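Local structure of polyprenyl synthetase (Nonlabens dokdonensis, 6KD7) at residues Y236-L239 with K240-N244; V274-F277 with F278-S281; K285-L288 with D289-S293. The protein probably catalyses magnesium-dependent elongation of isoprenoid diphosphates, as a geranylgeranyl pyrophosphate synthase of the FPP/GGPP synthase family. One frame throughout, in Å; residues are numbered along the deposited sequence.

Contact 1: Y236-L239 with K240-N244; sequences YLYL and KSIEN
The short helix 236-241, of little more than one turn, runs out into a type I turn from S241 to N244 and brings Y236 against K240 and Y238 against I242, each pair one helical turn apart. K240 lies alongside the tyrosine and lays its aliphatic part over one face of the ring: CG is 3.3 Å from Y236 CE2, and CD makes an off-centre CH-pi contact, 4.2 Å from the centroid of the Y236 ring. Bends at chi2 (-54°) and chi3 (-78°) curl the lysine so that its NZ can form a salt bridge of 2.8 Å with E243 OE1, on the syn lone pair. The pair thus ties the helix end to the turn that follows. In this predominantly helical prenyltransferase fold the start of the helix is tied to the second aspartate-rich (DDxxD) motif, on helix 188-215: Y236 N is hydrogen-bonded to the D210 carboxylate, and the Y236 side chain lies about 11 Å from a bound magnesium ion. Further along, L237 O is gripped twice, by S241 OG at 2.8 Å and S241 N at 3.2 Å, which arrive from opposite faces of its carbonyl plane. The serine hydroxyl has a second partner in S281 OG of helix 264-281. I242 comes across the Y238 ring and sets CG2 over the face, 3.9 Å from the centroid of the Y238 ring and 21° off its normal, while its amide N bonds to Y238 O at 3.1 Å. The Y238 ring also stacks with F255.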
loop_
_atom_site.group_PDB
_atom_site.type_symbol
_atom_site.label_atom_id
_atom_site.label_comp_id
_atom_site.label_asym_id
_atom_site.label_seq_id
_atom_site.Cartn_x
_atom_site.Cartn_y
_atom_site.Cartn_z
ATOM N N TYR A 236 -3.400 -20.196 29.033
ATOM C CA TYR A 236 -3.684 -21.349 29.920
ATOM C C TYR A 236 -5.162 -21.710 29.794
ATOM O O TYR A 236 -5.482 -22.881 29.766
ATOM C CB TYR A 236 -3.309 -21.010 31.362
ATOM C CG TYR A 236 -3.237 -22.193 32.288
ATOM C CD1 TYR A 236 -2.071 -22.922 32.423
ATOM C CD2 TYR A 236 -4.332 -22.580 33.032
ATOM C CE1 TYR A 236 -1.995 -24.012 33.268
ATOM C CE2 TYR A 236 -4.272 -23.660 33.889
ATOM C CZ TYR A 236 -3.101 -24.380 34.005
ATOM O OH TYR A 236 -3.053 -25.444 34.843
ATOM N N LEU A 237 -6.003 -20.695 29.657
ATOM C CA LEU A 237 -7.466 -20.870 29.544
ATOM C C LEU A 237 -7.769 -21.739 28.314
ATOM O O LEU A 237 -8.487 -22.711 28.466
ATOM C CB LEU A 237 -8.005 -19.450 29.374
ATOM C CG LEU A 237 -9.464 -19.193 29.714
ATOM C CD1 LEU A 237 -9.870 -19.927 30.973
ATOM C CD2 LEU A 237 -9.704 -17.705 29.854
ATOM N N TYR A 238 -7.177 -21.439 27.161
ATOM C CA TYR A 238 -7.404 -22.257 25.940
ATOM C C TYR A 238 -6.766 -23.643 26.052
ATOM O O TYR A 238 -7.429 -24.617 25.743
ATOM C CB TYR A 238 -6.862 -21.543 24.704
ATOM C CG TYR A 238 -6.813 -22.375 23.449
ATOM C CD1 TYR A 238 -5.692 -23.114 23.129
ATOM C CD2 TYR A 238 -7.880 -22.413 22.572
ATOM C CE1 TYR A 238 -5.630 -23.873 21.976
ATOM C CE2 TYR A 238 -7.840 -23.168 21.416
ATOM C CZ TYR A 238 -6.709 -23.901 21.117
ATOM O OH TYR A 238 -6.645 -24.649 19.988
ATOM N N LEU A 239 -5.538 -23.712 26.557
ATOM C CA LEU A 239 -4.782 -24.988 26.626
ATOM C C LEU A 239 -5.527 -26.007 27.492
ATOM O O LEU A 239 -5.516 -27.169 27.141
ATOM C CB LEU A 239 -3.375 -24.708 27.157
ATOM C CG LEU A 239 -2.461 -23.930 26.215
ATOM C CD1 LEU A 239 -1.131 -23.635 26.876
ATOM C CD2 LEU A 239 -2.245 -24.685 24.922
ATOM N N LYS A 240 -6.156 -25.566 28.573
ATOM C CA LYS A 240 -6.898 -26.457 29.502
ATOM C C LYS A 240 -8.256 -26.809 28.878
ATOM O O LYS A 240 -8.663 -27.960 28.978
ATOM C CB LYS A 240 -7.086 -25.795 30.870
ATOM C CG LYS A 240 -5.816 -25.569 31.664
ATOM C CD LYS A 240 -4.974 -26.811 31.861
ATOM C CE LYS A 240 -5.512 -27.726 32.935
ATOM N NZ LYS A 240 -4.699 -28.963 32.971
ATOM N N SER A 241 -8.918 -25.849 28.245
ATOM C CA SER A 241 -10.216 -26.060 27.562
ATOM C C SER A 241 -10.101 -27.175 26.512
ATOM O O SER A 241 -10.992 -28.032 26.479
ATOM C CB SER A 241 -10.694 -24.799 27.001
ATOM O OG SER A 241 -11.029 -23.887 28.028
ATOM N N ILE A 242 -8.998 -27.264 25.765
ATOM C CA ILE A 242 -8.908 -28.257 24.669
ATOM C C ILE A 242 -8.521 -29.627 25.214
ATOM O O ILE A 242 -8.392 -30.530 24.399
ATOM C CB ILE A 242 -7.968 -27.802 23.538
ATOM C CG1 ILE A 242 -6.514 -27.646 23.981
ATOM C CG2 ILE A 242 -8.526 -26.546 22.892
ATOM C CD1 ILE A 242 -5.505 -27.674 22.829
ATOM N N GLU A 243 -8.278 -29.784 26.512
ATOM C CA GLU A 243 -7.993 -31.123 27.098
ATOM C C GLU A 243 -9.301 -31.931 27.122
ATOM O O GLU A 243 -9.245 -33.158 27.183
ATOM C CB GLU A 243 -7.359 -30.982 28.478
ATOM C CG GLU A 243 -5.870 -30.658 28.414
ATOM C CD GLU A 243 -5.228 -30.346 29.761
ATOM O OE1 GLU A 243 -5.968 -30.185 30.743
ATOM O OE2 GLU A 243 -3.993 -30.283 29.826
ATOM N N ASN A 244 -10.418 -31.227 26.953
ATOM C CA ASN A 244 -11.770 -31.836 26.939
ATOM C C ASN A 244 -12.122 -32.221 25.500
ATOM O O ASN A 244 -12.445 -31.332 24.716
ATOM C CB ASN A 244 -12.792 -30.858 27.514
ATOM C CG ASN A 244 -14.139 -31.493 27.766
ATOM O OD1 ASN A 244 -14.877 -31.062 28.642
ATOM N ND2 ASN A 244 -14.459 -32.516 27.001
#

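Contact 2: V274-F277 with F278-S281; sequences VKVF and FEQS
One face of the F278 ring carries V274 CG1, which sits 3.4 Å above the ring plane and somewhat toward the rim. The methyl is 3.6 Å from the centroid of the F278 ring, a CH-pi contact over the face, with F278 CZ as its closest ring atom. The two side chains lie side by side, and the valine torsion that turns CG1 back from its own N toward its carbonyl (chi1 170°) brings the methyl to the ring. L237, Y238 and S241 of helix 236-241 and I229 of helix 227-230 also pack on F278, so the phenyl belongs to a buried junction of helices. The F277 ring turns away instead, to E250 and L251 of helix 248-254 and to C247. Another flat group, the amide of Q280, runs alongside V276, and V276 CG1 touches its NE2 at 3.6 Å; this pair is much nearer to solvent. Under both pairs runs regular helical bonding, with F278 N on V274 O at 2.8 Å and Q280 N on V276 O at 2.9 Å, the latter almost straight at its hydrogen (175°). F277 O receives S281 N at 2.8 Å, and S281 OG comes within 2.7 Å of the same F277 O, with F278 O also within reach. That hydroxyl is further hydrogen-bonded to the G283 amide. A serine folded back on carbonyls of the preceding turn, with F278 and A284 joined through their backbones, marks the tight passage from helix 264-281 to helix 283-303 in this mainly helical synthase fold.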
loop_
_atom_site.group_PDB
_atom_site.type_symbol
_atom_site.label_atom_id
_atom_site.label_comp_id
_atom_site.label_asym_id
_atom_site.label_seq_id
_atom_site.Cartn_x
_atom_site.Cartn_y
_atom_site.Cartn_z
ATOM N N VAL A 274 -16.608 -18.769 22.458
ATOM C CA VAL A 274 -15.376 -19.366 23.054
ATOM C C VAL A 274 -15.453 -19.231 24.583
ATOM O O VAL A 274 -15.153 -20.213 25.273
ATOM C CB VAL A 274 -14.107 -18.738 22.472
ATOM C CG1 VAL A 274 -12.870 -19.176 23.246
ATOM C CG2 VAL A 274 -13.984 -19.089 21.002
ATOM N N LYS A 275 -15.871 -18.075 25.106
ATOM C CA LYS A 275 -16.066 -17.908 26.582
ATOM C C LYS A 275 -16.951 -19.049 27.092
ATOM O O LYS A 275 -16.530 -19.764 28.052
ATOM C CB LYS A 275 -16.581 -16.513 26.919
ATOM C CG LYS A 275 -15.484 -15.459 26.865
ATOM C CD LYS A 275 -15.969 -14.036 26.864
ATOM C CE LYS A 275 -16.758 -13.723 28.115
ATOM N NZ LYS A 275 -16.722 -12.270 28.378
ATOM N N VAL A 276 -18.045 -19.353 26.389
ATOM C CA VAL A 276 -18.954 -20.437 26.861
ATOM C C VAL A 276 -18.210 -21.766 26.818
ATOM O O VAL A 276 -18.365 -22.544 27.788
ATOM C CB VAL A 276 -20.275 -20.469 26.068
ATOM C CG1 VAL A 276 -21.088 -21.704 26.432
ATOM C CG2 VAL A 276 -21.069 -19.177 26.276
ATOM N N PHE A 277 -17.431 -22.042 25.778
ATOM C CA PHE A 277 -16.640 -23.305 25.718
ATOM C C PHE A 277 -15.627 -23.363 26.869
ATOM O O PHE A 277 -15.366 -24.434 27.426
ATOM C CB PHE A 277 -15.903 -23.461 24.386
ATOM C CG PHE A 277 -16.782 -23.956 23.268
ATOM C CD1 PHE A 277 -17.487 -25.144 23.401
ATOM C CD2 PHE A 277 -16.930 -23.224 22.099
ATOM C CE1 PHE A 277 -18.315 -25.584 22.381
ATOM C CE2 PHE A 277 -17.754 -23.673 21.077
ATOM C CZ PHE A 277 -18.437 -24.851 21.219
ATOM N N PHE A 278 -15.037 -22.227 27.210
ATOM C CA PHE A 278 -14.052 -22.152 28.318
ATOM C C PHE A 278 -14.741 -22.640 29.610
ATOM O O PHE A 278 -14.140 -23.519 30.231
ATOM C CB PHE A 278 -13.452 -20.749 28.437
ATOM C CG PHE A 278 -12.426 -20.381 27.392
ATOM C CD1 PHE A 278 -11.808 -21.336 26.611
ATOM C CD2 PHE A 278 -12.017 -19.061 27.264
ATOM C CE1 PHE A 278 -10.842 -20.976 25.685
ATOM C CE2 PHE A 278 -11.036 -18.701 26.361
ATOM C CZ PHE A 278 -10.453 -19.663 25.569
ATOM N N GLU A 279 -15.945 -22.133 29.940
ATOM C CA GLU A 279 -16.736 -22.552 31.141
ATOM C C GLU A 279 -17.054 -24.038 30.987
ATOM O O GLU A 279 -16.487 -24.861 31.759
ATOM C CB GLU A 279 -18.008 -21.729 31.358
ATOM C CG GLU A 279 -17.880 -20.325 30.833
ATOM C CD GLU A 279 -18.913 -19.303 31.255
ATOM O OE1 GLU A 279 -18.958 -19.000 32.452
ATOM O OE2 GLU A 279 -19.620 -18.759 30.362
ATOM N N GLN A 280 -17.835 -24.393 29.969
ATOM C CA GLN A 280 -18.405 -25.755 29.855
ATOM C C GLN A 280 -17.278 -26.781 29.784
ATOM O O GLN A 280 -17.479 -27.854 30.287
ATOM C CB GLN A 280 -19.354 -25.877 28.662
ATOM C CG GLN A 280 -20.615 -25.031 28.803
ATOM C CD GLN A 280 -21.521 -25.186 27.602
ATOM O OE1 GLN A 280 -21.134 -25.743 26.574
ATOM N NE2 GLN A 280 -22.741 -24.685 27.723
ATOM N N SER A 281 -16.117 -26.489 29.215
ATOM C CA SER A 281 -15.047 -27.507 29.076
ATOM C C SER A 281 -14.418 -27.847 30.429
ATOM O O SER A 281 -13.753 -28.882 30.497
ATOM C CB SER A 281 -13.972 -27.041 28.131
ATOM O OG SER A 281 -13.374 -25.851 28.609
#

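Contact 3: K285-L288 with D289-S293; sequences KATL and DAIES
D289, L288 and I291 carry most of this contact, and each meets a neighbour about one turn away on helix 283-303. D289 turns its carboxylate back along the helix toward K285, because chi1 of -69° sets CG beside its own backbone N. There D289 CG comes within 3.3 Å of K285 O, the same carbonyl that accepts D289 N at 2.8 Å. The lysine, extended along its length, crosses the carboxylate with its methylenes, K285 CE lying 3.8 Å from D289 OD2. Its charged end stays further off, with K285 NZ 5.1 Å from D289 OD2, too far for a salt bridge, so that at most a weak, longer-range attraction is likely. This is the solvent-facing side of an amphipathic helix. On the other side T287 is buried against Y236 and L237 of helix 236-241, its OG1 bonded back to G283 O, while I291 and A290 pack on L207 of helix 188-215. I291 lays CG1 against T287 O at 3.3 Å and directs CD1 toward two side chains, reaching T287 CG2 at 4.2 Å and, more loosely, L288 CD2 at 4.4 Å. L288 packs on Y211 as well, and L288 O holds E292 N at 3.0 Å through a nearly straight bond (163°). The E292 carboxylate leads away to a salt bridge with R325 near the modelled C-terminus.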
loop_
_atom_site.group_PDB
_atom_site.type_symbol
_atom_site.label_atom_id
_atom_site.label_comp_id
_atom_site.label_asym_id
_atom_site.label_seq_id
_atom_site.Cartn_x
_atom_site.Cartn_y
_atom_site.Cartn_z
ATOM N N LYS A 285 -12.456 -23.162 35.191
ATOM C CA LYS A 285 -12.236 -23.647 36.575
ATOM C C LYS A 285 -10.785 -24.102 36.732
ATOM O O LYS A 285 -10.197 -23.790 37.757
ATOM C CB LYS A 285 -13.179 -24.810 36.890
ATOM C CG LYS A 285 -12.813 -25.607 38.132
ATOM C CD LYS A 285 -13.713 -26.783 38.401
ATOM C CE LYS A 285 -13.223 -27.662 39.535
ATOM N NZ LYS A 285 -14.281 -28.582 40.017
ATOM N N ALA A 286 -10.229 -24.779 35.729
ATOM C CA ALA A 286 -8.858 -25.311 35.829
ATOM C C ALA A 286 -7.877 -24.132 35.924
ATOM O O ALA A 286 -6.851 -24.291 36.615
ATOM C CB ALA A 286 -8.530 -26.247 34.693
ATOM N N THR A 287 -8.240 -22.989 35.344
ATOM C CA THR A 287 -7.424 -21.760 35.364
ATOM C C THR A 287 -7.501 -21.141 36.764
ATOM O O THR A 287 -6.449 -20.829 37.334
ATOM C CB THR A 287 -7.810 -20.795 34.233
ATOM O OG1 THR A 287 -7.514 -21.466 33.006
ATOM C CG2 THR A 287 -7.035 -19.502 34.314
ATOM N N LEU A 288 -8.697 -20.989 37.304
ATOM C CA LEU A 288 -8.885 -20.513 38.697
ATOM C C LEU A 288 -8.152 -21.452 39.662
ATOM O O LEU A 288 -7.519 -20.933 40.581
ATOM C CB LEU A 288 -10.376 -20.457 38.982
ATOM C CG LEU A 288 -11.122 -19.384 38.205
ATOM C CD1 LEU A 288 -12.595 -19.446 38.562
ATOM C CD2 LEU A 288 -10.571 -17.995 38.463
ATOM N N ASP A 289 -8.164 -22.762 39.427
ATOM C CA ASP A 289 -7.442 -23.720 40.298
ATOM C C ASP A 289 -5.934 -23.448 40.221
ATOM O O ASP A 289 -5.266 -23.459 41.261
ATOM C CB ASP A 289 -7.744 -25.186 39.960
ATOM C CG ASP A 289 -9.171 -25.588 40.318
ATOM O OD1 ASP A 289 -9.907 -24.767 40.988
ATOM O OD2 ASP A 289 -9.579 -26.671 39.837
ATOM N N ALA A 290 -5.395 -23.236 39.030
ATOM C CA ALA A 290 -3.945 -23.034 38.879
ATOM C C ALA A 290 -3.557 -21.712 39.563
ATOM O O ALA A 290 -2.485 -21.676 40.177
ATOM C CB ALA A 290 -3.561 -23.088 37.423
ATOM N N ILE A 291 -4.388 -20.673 39.489
ATOM C CA ILE A 291 -4.095 -19.365 40.144
ATOM C C ILE A 291 -4.048 -19.566 41.665
ATOM O O ILE A 291 -3.116 -19.020 42.342
ATOM C CB ILE A 291 -5.142 -18.324 39.770
ATOM C CG1 ILE A 291 -5.072 -17.966 38.283
ATOM C CG2 ILE A 291 -4.996 -17.084 40.621
ATOM C CD1 ILE A 291 -6.310 -17.276 37.794
ATOM N N GLU A 292 -5.054 -20.275 42.173
ATOM C CA GLU A 292 -5.228 -20.626 43.605
ATOM C C GLU A 292 -3.968 -21.389 44.024
ATOM O O GLU A 292 -3.333 -21.029 45.019
ATOM C CB GLU A 292 -6.511 -21.452 43.792
ATOM C CG GLU A 292 -6.585 -22.276 45.075
ATOM C CD GLU A 292 -6.551 -21.473 46.376
ATOM O OE1 GLU A 292 -6.695 -20.219 46.334
ATOM O OE2 GLU A 292 -6.336 -22.095 47.443
ATOM N N SER A 293 -3.566 -22.356 43.228
ATOM C CA SER A 293 -2.448 -23.259 43.543
ATOM C C SER A 293 -1.129 -22.468 43.607
ATOM O O SER A 293 -0.348 -22.669 44.563
ATOM C CB SER A 293 -2.434 -24.351 42.555
ATOM O OG SER A 293 -1.267 -25.130 42.721
#

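How the contacts relate
The three contacts come in series along the chain, on helices 236-241, 264-281 and 283-303, and lie on the same side of the chain's centre. Contact 1 is the hub and touches both of the others. Its centre is about 9 Å from that of contact 2 and about 12 Å from that of contact 3, on which it also packs through K240 against A286. Contacts 2 and 3, with centres about 15 Å apart, belong to consecutive helices and otherwise do not touch. The short helix 236-241 thus meets both later helices, and all three also have direct contacts with helix 188-215, which carries the DDxxD motif; K275 NZ of contact 2, for instance, bonds to A214 O.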